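Local coordinates for type VI secretion system component (PDB 2P5Z), which probably serves as a spike or hub element of the type VI secretion apparatus, resembling the phage T4 tail proteins gp27 and gp5, at residues Y306-A311 against G372-L377. Numbering follows the deposited sequence.
Sequences YLNEQA and GYRPAL
Asn308 ND2 donates to two backbone carbonyls: Gly372 O across the contact, at 2.7 Å from ND2, and Glu304 O one turn back in its own helix. The bond to Gly372 is nearly straight (162° at the hydrogen), and its acceptor lies in the plane of the Asn308 amide. On the other branch of the same amide, Arg374 N donates to Asn308 OD1 at 3.1 Å, coming from above the carbonyl plane, 52° out of it. One side chain thus grips the backbone on both sides of Tyr373, and the three bonds together fix the rotation of the buried amide.

Tyr373 points away from segment 306-311 overall, though its CB touches Asn308. Its CG sits beside the carbonyl carbon (chi1 172°), which leaves CD1 3.3 Å from Asn308 OD1 in an oblique approach. The ring meets Trp185 edge-to-face, and Tyr373 N is hydrogen-bonded to Tyr208 OH. Arg374 sends its guanidinium away from Asn308: NE forms a salt bridge with Glu304, and NH1 reaches the carbonyls of Gly183 and Asp203.

Within a region related to phage tail baseplate hub proteins, consistent with the resemblance to gp27, helix 298-308 is tied by its last turn, before strand 311-317, to the loop between strands 359-366 and 387-391; farther along that loop, Leu377 packs against helix 171-182.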
loop_
_atom_site.group_PDB
_atom_site.type_symbol
_atom_site.label_atom_id
_atom_site.label_comp_id
_atom_site.label_asym_id
_atom_site.label_seq_id
_atom_site.Cartn_x
_atom_site.Cartn_y
_atom_site.Cartn_z
ATOM N N TYR A 306 10.421 14.018 -15.172
ATOM C CA TYR A 306 9.525 15.038 -14.598
ATOM C C TYR A 306 8.649 15.666 -15.672
ATOM O O TYR A 306 7.450 15.851 -15.465
ATOM C CB TYR A 306 10.294 16.126 -13.840
ATOM C CG TYR A 306 10.681 15.732 -12.429
ATOM C CD1 TYR A 306 9.831 14.943 -11.644
ATOM C CD2 TYR A 306 11.890 16.157 -11.868
ATOM C CE1 TYR A 306 10.182 14.578 -10.343
ATOM C CE2 TYR A 306 12.247 15.802 -10.570
ATOM C CZ TYR A 306 11.389 15.014 -9.815
ATOM O OH TYR A 306 11.737 14.661 -8.529
ATOM N N LEU A 307 9.258 15.960 -16.819
ATOM C CA LEU A 307 8.550 16.456 -17.993
ATOM C C LEU A 307 7.519 15.434 -18.518
ATOM O O LEU A 307 6.427 15.818 -18.950
ATOM C CB LEU A 307 9.552 16.841 -19.084
ATOM C CG LEU A 307 10.006 18.310 -19.221
ATOM C CD1 LEU A 307 9.950 19.123 -17.926
ATOM C CD2 LEU A 307 11.397 18.405 -19.854
ATOM N N ASN A 308 7.860 14.145 -18.441
ATOM C CA ASN A 308 6.949 13.066 -18.806
ATOM C C ASN A 308 5.633 13.098 -18.031
ATOM O O ASN A 308 4.563 12.968 -18.619
ATOM C CB ASN A 308 7.621 11.680 -18.664
ATOM C CG ASN A 308 8.280 11.205 -19.965
ATOM O OD1 ASN A 308 7.813 10.256 -20.604
ATOM N ND2 ASN A 308 9.357 11.883 -20.374
ATOM N N GLU A 309 5.700 13.295 -16.723
ATOM C CA GLU A 309 4.488 13.243 -15.913
ATOM C C GLU A 309 3.839 14.614 -15.705
ATOM O O GLU A 309 2.849 14.732 -15.003
ATOM C CB GLU A 309 4.776 12.564 -14.577
ATOM C CG GLU A 309 5.965 13.147 -13.852
ATOM C CD GLU A 309 6.361 12.353 -12.618
ATOM O OE1 GLU A 309 6.456 12.967 -11.531
ATOM O OE2 GLU A 309 6.579 11.122 -12.733
ATOM N N GLN A 310 4.405 15.637 -16.338
ATOM C CA GLN A 310 3.912 17.006 -16.247
ATOM C C GLN A 310 2.790 17.261 -17.254
ATOM O O GLN A 310 2.005 18.190 -17.093
ATOM C CB GLN A 310 5.052 17.979 -16.552
ATOM C CG GLN A 310 4.905 19.346 -15.905
ATOM C CD GLN A 310 5.867 20.370 -16.469
ATOM O OE1 GLN A 310 6.121 21.402 -15.846
ATOM N NE2 GLN A 310 6.403 20.097 -17.657
ATOM N N ALA A 311 2.740 16.453 -18.309
ATOM C CA ALA A 311 1.782 16.665 -19.379
ATOM C C ALA A 311 1.208 15.352 -19.879
ATOM O O ALA A 311 1.823 14.692 -20.710
ATOM C CB ALA A 311 2.431 17.408 -20.518
ATOM N N GLY A 372 12.464 13.103 -24.175
ATOM C CA GLY A 372 11.902 11.860 -24.719
ATOM C C GLY A 372 11.107 11.087 -23.678
ATOM O O GLY A 372 10.958 11.548 -22.539
ATOM N N TYR A 373 10.581 9.922 -24.061
ATOM C CA TYR A 373 9.832 9.092 -23.115
ATOM C C TYR A 373 10.785 8.484 -22.098
ATOM O O TYR A 373 11.898 8.104 -22.450
ATOM C CB TYR A 373 9.017 7.984 -23.814
ATOM C CG TYR A 373 8.389 7.016 -22.825
ATOM C CD1 TYR A 373 7.249 7.358 -22.102
ATOM C CD2 TYR A 373 8.974 5.777 -22.573
ATOM C CE1 TYR A 373 6.701 6.472 -21.168
ATOM C CE2 TYR A 373 8.443 4.906 -21.651
ATOM C CZ TYR A 373 7.314 5.248 -20.954
ATOM O OH TYR A 373 6.822 4.338 -20.044
ATOM N N ARG A 374 10.344 8.419 -20.842
ATOM C CA ARG A 374 11.090 7.807 -19.754
ATOM C C ARG A 374 10.084 7.112 -18.843
ATOM O O ARG A 374 9.079 7.715 -18.472
ATOM C CB ARG A 374 11.844 8.862 -18.921
ATOM C CG ARG A 374 12.901 9.691 -19.648
ATOM C CD ARG A 374 14.096 8.873 -20.143
ATOM N NE ARG A 374 14.792 9.593 -21.208
ATOM C CZ ARG A 374 15.516 9.015 -22.162
ATOM N NH1 ARG A 374 15.643 7.678 -22.211
ATOM N NH2 ARG A 374 16.102 9.774 -23.089
ATOM N N PRO A 375 10.346 5.850 -18.467
ATOM C CA PRO A 375 9.430 5.111 -17.606
ATOM C C PRO A 375 9.516 5.548 -16.161
ATOM O O PRO A 375 10.471 6.216 -15.772
ATOM C CB PRO A 375 9.919 3.655 -17.725
ATOM C CG PRO A 375 10.957 3.656 -18.786
ATOM C CD PRO A 375 11.494 5.029 -18.872
ATOM N N ALA A 376 8.521 5.158 -15.376
ATOM C CA ALA A 376 8.552 5.384 -13.950
ATOM C C ALA A 376 9.721 4.623 -13.306
ATOM O O ALA A 376 10.051 3.490 -13.678
ATOM C CB ALA A 376 7.206 4.983 -13.303
ATOM N N LEU A 377 10.339 5.295 -12.347
ATOM C CA LEU A 377 11.465 4.815 -11.590
ATOM C C LEU A 377 10.961 3.748 -10.614
ATOM O O LEU A 377 10.137 4.051 -9.761
ATOM C CB LEU A 377 11.998 6.028 -10.837
ATOM C CG LEU A 377 13.394 6.250 -10.272
ATOM C CD1 LEU A 377 13.474 5.696 -8.853
ATOM C CD2 LEU A 377 14.452 5.671 -11.191
#